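Local coordinates for putative Lipoprotein (Shewanella oneidensis, PDB 3U24) that is of unknown function but binds zinc, belongs to the DUF885 family of the peptidase MA clan and is probably a membrane-attached lipoprotein, at residues N30-D35 and H95-L100; A26-A31 and K79-K84; A62-T67 and K112-D117. All blocks are in the same frame, centred on the assembly; numbering follows the deposited sequence.

Overall arrangement
All three contacts lie in the N-terminal helical part of this single-chain protein. Contacts 1 and 2 are neighbours, centres about 9 Å apart: both start from helix 25-39, share Asn30 and Ala31, and touch where Ile97 CD1 meets Phe28 CE2 at 4.2 Å. Contact 3 stands apart, its centre about 20 Å from that of contact 1 and about 28 Å from that of contact 2. Helix 61-79 carries Arg64 near its start and runs to the loop of contact 2; helix 88-111 carries 95-100 and leads into helix 113-116 of contact 3. Zincs sit on Asp35 and His95 of contact 1, away from the His408, His414 and Glu439 zinc site; another lies about 7 Å from the Arg64 side chain.

Contact 1: N30-D35 and H95-L100; sequences NAFIDD and HLIDNL. With ZN (zinc ion), chain H; ZN (zinc ion), chain C.
Phe32 of helix 25-39 meets Ile97 and Leu100 of helix 88-111 in a wholly apolar contact. Ile97 lays its CG2 methyl over one face of the Phe32 ring, 4.0 Å from the centroid and 14° off the ring normal, a CH-pi contact displaced toward the rim beside CE1 and CZ. The rest of the isoleucine follows the same ring, with CG1 4.0 Å from Phe32 CE2, and the two side chains lie alongside each other, pointing opposite ways. Leu100 comes in differently: its CD2 methyl sits at the ring's edge, 4.3 Å from Phe32 CZ. With CG anti to the backbone N (chi1 170°), the phenylalanine side chain reaches about half way across the 8.8 Å between Phe32 CA and Ile97 CA.

Helices 25-39 and 88-111 of the helical DUF885 fold thus pack through Phe32. Helix 61-79, which lies between them in sequence, covers both, putting Gln74 against Phe32 and Leu78 against Ile97, while Phe432 of helix 427-432 packs on Leu100.

Both metal ligands point away from the Phe32-Ile97 contact. Asp35 OD1 holds one zinc at 2.3 Å, with two waters completing the ligands found; one of these waters also donates to Asp35 OD2, which accepts a further hydrogen bond from Gln74. On helix 88-111, His95 NE2 binds a second zinc at 2.0 Å, accompanied by one water lying in the plane of the imidazole at its edge. The other ring nitrogen, ND1, is hydrogen-bonded to the carbonyl of Thr91, one turn back, which fixes the imidazole's rotation.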
loop_
_atom_site.group_PDB
_atom_site.type_symbol
_atom_site.label_atom_id
_atom_site.label_comp_id
_atom_site.label_asym_id
_atom_site.label_seq_id
_atom_site.Cartn_x
_atom_site.Cartn_y
_atom_site.Cartn_z
ATOM N N ASN A 30 -15.581 15.725 -12.596
ATOM C CA ASN A 30 -16.737 14.901 -12.259
ATOM C C ASN A 30 -17.226 14.023 -13.461
ATOM O O ASN A 30 -17.548 12.836 -13.264
ATOM C CB ASN A 30 -17.858 15.722 -11.588
ATOM C CG ASN A 30 -17.533 16.056 -10.109
ATOM O OD1 ASN A 30 -16.980 15.225 -9.360
ATOM N ND2 ASN A 30 -17.836 17.285 -9.694
ATOM N N ALA A 31 -17.207 14.573 -14.681
ATOM C CA ALA A 31 -17.575 13.777 -15.854
ATOM C C ALA A 31 -16.547 12.680 -16.121
ATOM O O ALA A 31 -16.891 11.605 -16.575
ATOM C CB ALA A 31 -17.728 14.658 -17.083
ATOM N N PHE A 32 -15.288 12.946 -15.835
ATOM C CA PHE A 32 -14.268 11.952 -16.028
ATOM C C PHE A 32 -14.509 10.723 -15.124
ATOM O O PHE A 32 -14.446 9.584 -15.557
ATOM C CB PHE A 32 -12.885 12.540 -15.727
ATOM C CG PHE A 32 -11.812 11.510 -15.682
ATOM C CD1 PHE A 32 -11.303 11.009 -16.829
ATOM C CD2 PHE A 32 -11.371 11.012 -14.490
ATOM C CE1 PHE A 32 -10.338 10.035 -16.822
ATOM C CE2 PHE A 32 -10.406 10.036 -14.452
ATOM C CZ PHE A 32 -9.899 9.543 -15.630
ATOM N N ILE A 33 -14.720 10.965 -13.846
ATOM C CA ILE A 33 -15.020 9.900 -12.896
ATOM C C ILE A 33 -16.296 9.175 -13.328
ATOM O O ILE A 33 -16.327 7.946 -13.370
ATOM C CB ILE A 33 -15.130 10.448 -11.448
ATOM C CG1 ILE A 33 -13.749 10.963 -10.968
ATOM C CG2 ILE A 33 -15.719 9.412 -10.482
ATOM C CD1 ILE A 33 -12.643 9.954 -11.189
ATOM N N ASP A 34 -17.340 9.908 -13.697
ATOM C CA ASP A 34 -18.506 9.228 -14.236
ATOM C C ASP A 34 -18.192 8.308 -15.424
ATOM O O ASP A 34 -18.675 7.175 -15.461
ATOM C CB ASP A 34 -19.582 10.212 -14.594
ATOM C CG ASP A 34 -20.249 10.816 -13.359
ATOM O OD1 ASP A 34 -20.084 10.249 -12.243
ATOM O OD2 ASP A 34 -20.937 11.854 -13.520
ATOM N N ASP A 35 -17.350 8.766 -16.348
ATOM C CA ASP A 35 -16.995 7.960 -17.475
ATOM C C ASP A 35 -16.131 6.795 -17.076
ATOM O O ASP A 35 -16.249 5.747 -17.667
ATOM C CB ASP A 35 -16.259 8.780 -18.532
ATOM C CG ASP A 35 -17.163 9.790 -19.198
ATOM O OD1 ASP A 35 -18.386 9.605 -19.073
ATOM O OD2 ASP A 35 -16.669 10.769 -19.829
ATOM N N HIS A 95 -2.902 16.534 -13.143
ATOM C CA HIS A 95 -1.756 15.666 -13.268
ATOM C C HIS A 95 -2.017 14.223 -12.853
ATOM O O HIS A 95 -1.538 13.278 -13.502
ATOM C CB HIS A 95 -0.549 16.274 -12.561
ATOM C CG HIS A 95 0.013 17.433 -13.287
ATOM N ND1 HIS A 95 -0.510 18.703 -13.179
ATOM C CD2 HIS A 95 1.026 17.505 -14.218
ATOM C CE1 HIS A 95 0.186 19.531 -13.970
ATOM N NE2 HIS A 95 1.142 18.805 -14.589
ATOM N N LEU A 96 -2.773 14.030 -11.789
ATOM C CA LEU A 96 -3.152 12.707 -11.375
ATOM C C LEU A 96 -3.975 12.019 -12.469
ATOM O O LEU A 96 -3.724 10.865 -12.764
ATOM C CB LEU A 96 -3.929 12.766 -10.078
ATOM C CG LEU A 96 -3.152 13.139 -8.809
ATOM C CD1 LEU A 96 -4.181 13.164 -7.649
ATOM C CD2 LEU A 96 -1.954 12.209 -8.515
ATOM N N ILE A 97 -4.917 12.725 -13.092
ATOM C CA ILE A 97 -5.660 12.166 -14.189
ATOM C C ILE A 97 -4.765 11.833 -15.397
ATOM O O ILE A 97 -4.833 10.720 -15.955
ATOM C CB ILE A 97 -6.844 13.083 -14.604
ATOM C CG1 ILE A 97 -7.934 13.067 -13.513
ATOM C CG2 ILE A 97 -7.426 12.648 -15.926
ATOM C CD1 ILE A 97 -8.973 14.183 -13.663
ATOM N N ASP A 98 -3.916 12.773 -15.807
ATOM C CA ASP A 98 -3.033 12.550 -16.945
ATOM C C ASP A 98 -2.153 11.290 -16.758
ATOM O O ASP A 98 -2.074 10.420 -17.634
ATOM C CB ASP A 98 -2.148 13.755 -17.125
ATOM C CG ASP A 98 -1.540 13.845 -18.500
ATOM O OD1 ASP A 98 -2.130 13.377 -19.484
ATOM O OD2 ASP A 98 -0.469 14.431 -18.608
ATOM N N ASN A 99 -1.503 11.215 -15.608
ATOM C CA ASN A 99 -0.689 10.095 -15.249
ATOM C C ASN A 99 -1.478 8.766 -15.168
ATOM O O ASN A 99 -1.005 7.747 -15.639
ATOM C CB ASN A 99 0.000 10.341 -13.891
ATOM C CG ASN A 99 1.010 9.257 -13.570
ATOM O OD1 ASN A 99 2.006 9.130 -14.260
ATOM N ND2 ASN A 99 0.729 8.447 -12.569
ATOM N N LEU A 100 -2.654 8.773 -14.546
ATOM C CA LEU A 100 -3.476 7.579 -14.518
ATOM C C LEU A 100 -3.789 7.117 -15.955
ATOM O O LEU A 100 -3.659 5.924 -16.287
ATOM C CB LEU A 100 -4.777 7.837 -13.761
ATOM C CG LEU A 100 -5.802 6.704 -13.748
ATOM C CD1 LEU A 100 -5.277 5.588 -12.855
ATOM C CD2 LEU A 100 -7.141 7.269 -13.290
HETATM ZN ZN ZN H . -20.090 10.763 -20.077
HETATM ZN ZN ZN C . 2.364 19.531 -15.975
HETATM O O HOH W 1 -19.610 12.257 -18.347
HETATM O O HOH W 2 -18.845 12.670 -21.228
HETATM O O HOH W 3 2.543 22.056 -15.830
#

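Contact 2: A26-A31 and K79-K84; sequences AQFSNA and KQFELK
Phe28 and Phe81 mark the closest approach of the two backbones, their CA atoms 9.7 Å apart. Residues 26-31 are a regular part of helix 25-39, whereas 79-84 leave the end of helix 61-79 as a loop and enter a short 3-10 turn at Leu83, before helix 88-111 begins.

Across that gap the two phenylalanines do all the touching. Phe81 presents the far end of its ring, CE2 and CZ, to the root of the Phe28 side chain: Phe81 CZ lies 3.7 Å from Phe28 CB, and Phe81 CE2 is 3.8 Å from Phe28 CG. The rings form an oblique aromatic pair, inclined at 47° with centroids 5.6 Å apart. The helix backbone already points CB of Phe28 to the loop; CG, anti to the backbone N (chi1 162°), carries the ring on toward Gln74, Lys77 and Leu78 of helix 61-79, and Phe81 therefore meets CB and CG. Phe25 meets Phe81 edge-to-face, adding a third ring to the group.

The contact between these two segments, which sets the loop between helices 61-79 and 88-111 against helix 25-39, rests on apolar, mainly aromatic packing, without directional bonds.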
loop_
_atom_site.group_PDB
_atom_site.type_symbol
_atom_site.label_atom_id
_atom_site.label_comp_id
_atom_site.label_asym_id
_atom_site.label_seq_id
_atom_site.Cartn_x
_atom_site.Cartn_y
_atom_site.Cartn_z
ATOM N N ALA A 26 -13.740 21.707 -13.087
ATOM C CA ALA A 26 -14.488 20.977 -12.056
ATOM C C ALA A 26 -15.544 20.099 -12.716
ATOM O O ALA A 26 -15.714 18.949 -12.320
ATOM C CB ALA A 26 -15.128 21.933 -11.040
ATOM N N GLN A 27 -16.233 20.617 -13.735
ATOM C CA GLN A 27 -17.232 19.825 -14.418
ATOM C C GLN A 27 -16.568 18.660 -15.119
ATOM O O GLN A 27 -17.089 17.573 -15.113
ATOM C CB GLN A 27 -18.032 20.653 -15.403
ATOM C CG GLN A 27 -18.994 21.610 -14.710
ATOM C CD GLN A 27 -19.613 22.614 -15.651
ATOM O OE1 GLN A 27 -18.925 23.314 -16.404
ATOM N NE2 GLN A 27 -20.941 22.706 -15.591
ATOM N N PHE A 28 -15.404 18.887 -15.698
ATOM C CA PHE A 28 -14.722 17.849 -16.395
ATOM C C PHE A 28 -14.297 16.725 -15.472
ATOM O O PHE A 28 -14.524 15.594 -15.809
ATOM C CB PHE A 28 -13.514 18.367 -17.106
ATOM C CG PHE A 28 -12.574 17.290 -17.474
ATOM C CD1 PHE A 28 -12.862 16.440 -18.540
ATOM C CD2 PHE A 28 -11.426 17.095 -16.754
ATOM C CE1 PHE A 28 -11.997 15.435 -18.874
ATOM C CE2 PHE A 28 -10.564 16.077 -17.088
ATOM C CZ PHE A 28 -10.857 15.253 -18.140
ATOM N N SER A 29 -13.654 17.051 -14.351
ATOM C CA SER A 29 -13.284 16.081 -13.302
ATOM C C SER A 29 -14.426 15.163 -12.914
ATOM O O SER A 29 -14.245 13.965 -12.858
ATOM C CB SER A 29 -12.891 16.775 -11.998
ATOM O OG SER A 29 -11.764 17.566 -12.150
ATOM N N ASN A 30 -15.581 15.725 -12.596
ATOM C CA ASN A 30 -16.737 14.901 -12.259
ATOM C C ASN A 30 -17.226 14.023 -13.461
ATOM O O ASN A 30 -17.548 12.836 -13.264
ATOM C CB ASN A 30 -17.858 15.722 -11.588
ATOM C CG ASN A 30 -17.533 16.056 -10.109
ATOM O OD1 ASN A 30 -16.980 15.225 -9.360
ATOM N ND2 ASN A 30 -17.836 17.285 -9.694
ATOM N N ALA A 31 -17.207 14.573 -14.681
ATOM C CA ALA A 31 -17.575 13.777 -15.854
ATOM C C ALA A 31 -16.547 12.680 -16.121
ATOM O O ALA A 31 -16.891 11.605 -16.575
ATOM C CB ALA A 31 -17.728 14.658 -17.083
ATOM N N LYS A 79 -6.517 17.924 -22.696
ATOM C CA LYS A 79 -5.663 18.867 -23.436
ATOM C C LYS A 79 -6.380 20.157 -23.818
ATOM O O LYS A 79 -5.744 21.121 -24.165
ATOM C CB LYS A 79 -5.057 18.222 -24.705
ATOM C CG LYS A 79 -3.711 17.533 -24.495
ATOM C CD LYS A 79 -3.267 16.728 -25.738
ATOM C CE LYS A 79 -3.462 15.207 -25.554
ATOM N NZ LYS A 79 -3.950 14.472 -26.771
ATOM N N GLN A 80 -7.695 20.178 -23.760
ATOM C CA GLN A 80 -8.450 21.416 -23.907
ATOM C C GLN A 80 -8.266 22.439 -22.783
ATOM O O GLN A 80 -8.642 23.574 -22.953
ATOM C CB GLN A 80 -9.947 21.111 -24.029
ATOM C CG GLN A 80 -10.484 21.262 -25.432
ATOM C CD GLN A 80 -11.193 20.022 -25.898
ATOM O OE1 GLN A 80 -12.316 19.716 -25.462
ATOM N NE2 GLN A 80 -10.533 19.280 -26.781
ATOM N N PHE A 81 -7.733 22.054 -21.638
ATOM C CA PHE A 81 -7.612 22.995 -20.525
ATOM C C PHE A 81 -6.216 23.548 -20.493
ATOM O O PHE A 81 -5.248 22.770 -20.444
ATOM C CB PHE A 81 -7.917 22.313 -19.179
ATOM C CG PHE A 81 -9.355 21.963 -19.025
ATOM C CD1 PHE A 81 -10.277 22.935 -18.665
ATOM C CD2 PHE A 81 -9.805 20.691 -19.295
ATOM C CE1 PHE A 81 -11.620 22.634 -18.575
ATOM C CE2 PHE A 81 -11.151 20.377 -19.195
ATOM C CZ PHE A 81 -12.061 21.351 -18.824
ATOM N N GLU A 82 -6.111 24.877 -20.527
ATOM C CA GLU A 82 -4.848 25.568 -20.287
ATOM C C GLU A 82 -4.425 25.363 -18.853
ATOM O O GLU A 82 -5.193 25.622 -17.928
ATOM C CB GLU A 82 -4.976 27.078 -20.551
ATOM C CG GLU A 82 -4.986 27.415 -22.035
ATOM C CD GLU A 82 -5.506 28.822 -22.356
ATOM O OE1 GLU A 82 -5.904 29.587 -21.425
ATOM O OE2 GLU A 82 -5.522 29.166 -23.570
ATOM N N LEU A 83 -3.190 24.933 -18.674
ATOM C CA LEU A 83 -2.628 24.742 -17.341
ATOM C C LEU A 83 -2.526 26.023 -16.490
ATOM O O LEU A 83 -2.582 25.953 -15.275
ATOM C CB LEU A 83 -1.272 24.051 -17.467
ATOM C CG LEU A 83 -1.481 22.559 -17.783
ATOM C CD1 LEU A 83 -0.451 22.012 -18.761
ATOM C CD2 LEU A 83 -1.521 21.769 -16.487
ATOM N N LYS A 84 -2.418 27.181 -17.122
ATOM C CA LYS A 84 -2.451 28.459 -16.409
ATOM C C LYS A 84 -3.867 28.818 -15.939
ATOM O O LYS A 84 -4.042 29.764 -15.201
ATOM C CB LYS A 84 -1.942 29.604 -17.313
ATOM C CG LYS A 84 -0.427 29.647 -17.534
ATOM C CD LYS A 84 -0.032 30.830 -18.445
ATOM C CE LYS A 84 1.407 30.744 -18.971
ATOM N NZ LYS A 84 2.470 30.974 -17.942
#

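Contact 3: A62-T67 and K112-D117. With ACY (acetic acid), chain N.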
loop_
_atom_site.group_PDB
_atom_site.type_symbol
_atom_site.label_atom_id
_atom_site.label_comp_id
_atom_site.label_asym_id
_atom_site.label_seq_id
_atom_site.Cartn_x
_atom_site.Cartn_y
_atom_site.Cartn_z
ATOM N N ALA A 62 -11.841 -6.814 -26.765
ATOM C CA ALA A 62 -12.762 -5.674 -26.892
ATOM C C ALA A 62 -12.676 -4.785 -25.658
ATOM O O ALA A 62 -12.786 -3.579 -25.766
ATOM C CB ALA A 62 -14.204 -6.134 -27.101
ATOM N N GLY A 63 -12.497 -5.394 -24.487
ATOM C CA GLY A 63 -12.223 -4.659 -23.207
ATOM C C GLY A 63 -11.020 -3.718 -23.309
ATOM O O GLY A 63 -11.107 -2.542 -22.964
ATOM N N ARG A 64 -9.911 -4.238 -23.819
ATOM C CA ARG A 64 -8.701 -3.452 -23.996
ATOM C C ARG A 64 -8.890 -2.323 -25.031
ATOM O O ARG A 64 -8.561 -1.172 -24.744
ATOM C CB ARG A 64 -7.540 -4.350 -24.411
ATOM C CG ARG A 64 -7.205 -5.352 -23.317
ATOM C CD ARG A 64 -5.862 -6.023 -23.451
ATOM N NE ARG A 64 -5.874 -6.907 -24.591
ATOM C CZ ARG A 64 -6.382 -8.133 -24.646
ATOM N NH1 ARG A 64 -6.939 -8.722 -23.589
ATOM N NH2 ARG A 64 -6.319 -8.773 -25.818
ATOM N N VAL A 65 -9.438 -2.651 -26.202
ATOM C CA VAL A 65 -9.740 -1.645 -27.213
ATOM C C VAL A 65 -10.584 -0.546 -26.595
ATOM O O VAL A 65 -10.288 0.634 -26.739
ATOM C CB VAL A 65 -10.482 -2.245 -28.430
ATOM C CG1 VAL A 65 -11.204 -1.174 -29.266
ATOM C CG2 VAL A 65 -9.494 -3.034 -29.289
ATOM N N LYS A 66 -11.631 -0.934 -25.886
ATOM C CA LYS A 66 -12.519 0.046 -25.275
ATOM C C LYS A 66 -11.797 0.899 -24.214
ATOM O O LYS A 66 -12.122 2.081 -24.053
ATOM C CB LYS A 66 -13.705 -0.678 -24.637
ATOM C CG LYS A 66 -14.771 0.203 -24.027
ATOM C CD LYS A 66 -15.887 -0.658 -23.429
ATOM C CE LYS A 66 -17.046 0.201 -22.902
ATOM N NZ LYS A 66 -17.787 -0.537 -21.827
ATOM N N THR A 67 -10.864 0.301 -23.470
ATOM C CA THR A 67 -10.078 1.062 -22.490
ATOM C C THR A 67 -9.180 2.041 -23.212
ATOM O O THR A 67 -9.128 3.205 -22.837
ATOM C CB THR A 67 -9.283 0.154 -21.537
ATOM O OG1 THR A 67 -10.225 -0.621 -20.796
ATOM C CG2 THR A 67 -8.404 0.950 -20.559
ATOM N N LYS A 112 1.796 -5.344 -20.098
ATOM C CA LYS A 112 1.092 -6.520 -20.532
ATOM C C LYS A 112 1.001 -7.581 -19.450
ATOM O O LYS A 112 1.157 -8.767 -19.709
ATOM C CB LYS A 112 1.776 -7.091 -21.809
ATOM C CG LYS A 112 1.672 -6.169 -23.023
ATOM C CD LYS A 112 2.272 -6.831 -24.246
ATOM C CE LYS A 112 1.724 -6.235 -25.538
ATOM N NZ LYS A 112 1.918 -7.142 -26.727
ATOM N N SER A 113 0.701 -7.165 -18.233
ATOM C CA SER A 113 0.473 -8.143 -17.193
ATOM C C SER A 113 -0.760 -8.955 -17.463
ATOM O O SER A 113 -0.900 -10.005 -16.910
ATOM C CB SER A 113 0.380 -7.487 -15.822
ATOM O OG SER A 113 -0.795 -6.706 -15.696
ATOM N N TRP A 114 -1.679 -8.453 -18.273
ATOM C CA TRP A 114 -2.825 -9.237 -18.694
ATOM C C TRP A 114 -2.434 -10.509 -19.436
ATOM O O TRP A 114 -3.224 -11.443 -19.486
ATOM C CB TRP A 114 -3.818 -8.352 -19.508
ATOM C CG TRP A 114 -3.263 -7.774 -20.792
ATOM C CD1 TRP A 114 -2.687 -6.527 -20.970
ATOM C CD2 TRP A 114 -3.210 -8.415 -22.117
ATOM N NE1 TRP A 114 -2.297 -6.347 -22.266
ATOM C CE2 TRP A 114 -2.599 -7.429 -23.018
ATOM C CE3 TRP A 114 -3.640 -9.624 -22.633
ATOM C CZ2 TRP A 114 -2.406 -7.682 -24.370
ATOM C CZ3 TRP A 114 -3.420 -9.907 -24.008
ATOM C CH2 TRP A 114 -2.822 -8.956 -24.860
ATOM N N GLN A 115 -1.214 -10.567 -19.982
ATOM C CA GLN A 115 -0.689 -11.779 -20.640
ATOM C C GLN A 115 -0.029 -12.743 -19.680
ATOM O O GLN A 115 -0.319 -13.943 -19.743
ATOM C CB GLN A 115 0.353 -11.491 -21.733
ATOM C CG GLN A 115 -0.258 -10.862 -22.937
ATOM C CD GLN A 115 0.715 -10.772 -24.103
ATOM O OE1 GLN A 115 1.897 -10.448 -23.946
ATOM N NE2 GLN A 115 0.211 -11.078 -25.270
ATOM N N TRP A 116 0.871 -12.232 -18.836
ATOM C CA TRP A 116 1.753 -13.080 -18.053
ATOM C C TRP A 116 1.426 -13.228 -16.595
ATOM O O TRP A 116 2.146 -13.953 -15.881
ATOM C CB TRP A 116 3.228 -12.661 -18.215
ATOM C CG TRP A 116 3.513 -11.191 -17.954
ATOM C CD1 TRP A 116 3.634 -10.169 -18.897
ATOM C CD2 TRP A 116 3.719 -10.550 -16.676
ATOM N NE1 TRP A 116 3.902 -8.985 -18.308
ATOM C CE2 TRP A 116 3.955 -9.130 -16.968
ATOM C CE3 TRP A 116 3.767 -10.989 -15.363
ATOM C CZ2 TRP A 116 4.184 -8.211 -15.969
ATOM C CZ3 TRP A 116 4.001 -10.049 -14.354
ATOM C CH2 TRP A 116 4.192 -8.684 -14.653
ATOM N N ASP A 117 0.380 -12.570 -16.105
ATOM C CA ASP A 117 -0.033 -12.719 -14.687
ATOM C C ASP A 117 -1.443 -13.314 -14.612
ATOM O O ASP A 117 -2.440 -12.573 -14.671
ATOM C CB ASP A 117 -0.004 -11.385 -13.966
ATOM C CG ASP A 117 -0.523 -11.477 -12.543
ATOM O OD1 ASP A 117 -0.880 -12.564 -12.049
ATOM O OD2 ASP A 117 -0.601 -10.422 -11.894
HETATM C C ACY N . -5.340 -4.460 -28.008
HETATM O O ACY N . -4.799 -4.952 -26.958
HETATM O OXT ACY N . -5.876 -5.126 -28.930
HETATM C CH3 ACY N . -5.366 -2.982 -28.233
#
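Arg64 lies flat on Trp114 in a cation-pi stack, the motif that joins helix 61-79 to the short helix 113-116 at the surface of this helical region. The guanidinium and indole planes are only 3° apart, with centres separated by 3.6 Å. Arg64 CZ stands over the six-membered ring, closest to Trp114 CZ3 at 3.5 Å, while the CD methylene covers the five-membered ring in a CH-pi contact, 3.7 Å from its centroid. A bend at chi3 (-69°) turns the arginine so that its aliphatic and charged parts both lie along one indole face.

This stack is the tight side. The tryptophan is gripped from its other face too, where Gln115 CG rests 3.4 Å above the plane toward the rim, and its NE1 is hydrogen-bonded to the carbonyl of Ile108 on helix 88-111, which helps set the rotation of the indole.

Both stacked residues remain partly exposed, and the looser, solvent side of the contact belongs to the arginine's polar atoms. Arg64 NH1 has a weak hydrogen bond to Asn162 OD1, and the nearest side-chain atoms of Arg64 and the zinc ligand Glu61 are about 3 Å apart. An acetic acid (or acetate) molecule, probably taken up from the crystallisation liquor, places its O atom near the guanidinium plane, at the edge: Arg64 NE donates to this O over a rather long 3.3 Å, with an N-H...O angle of 156°.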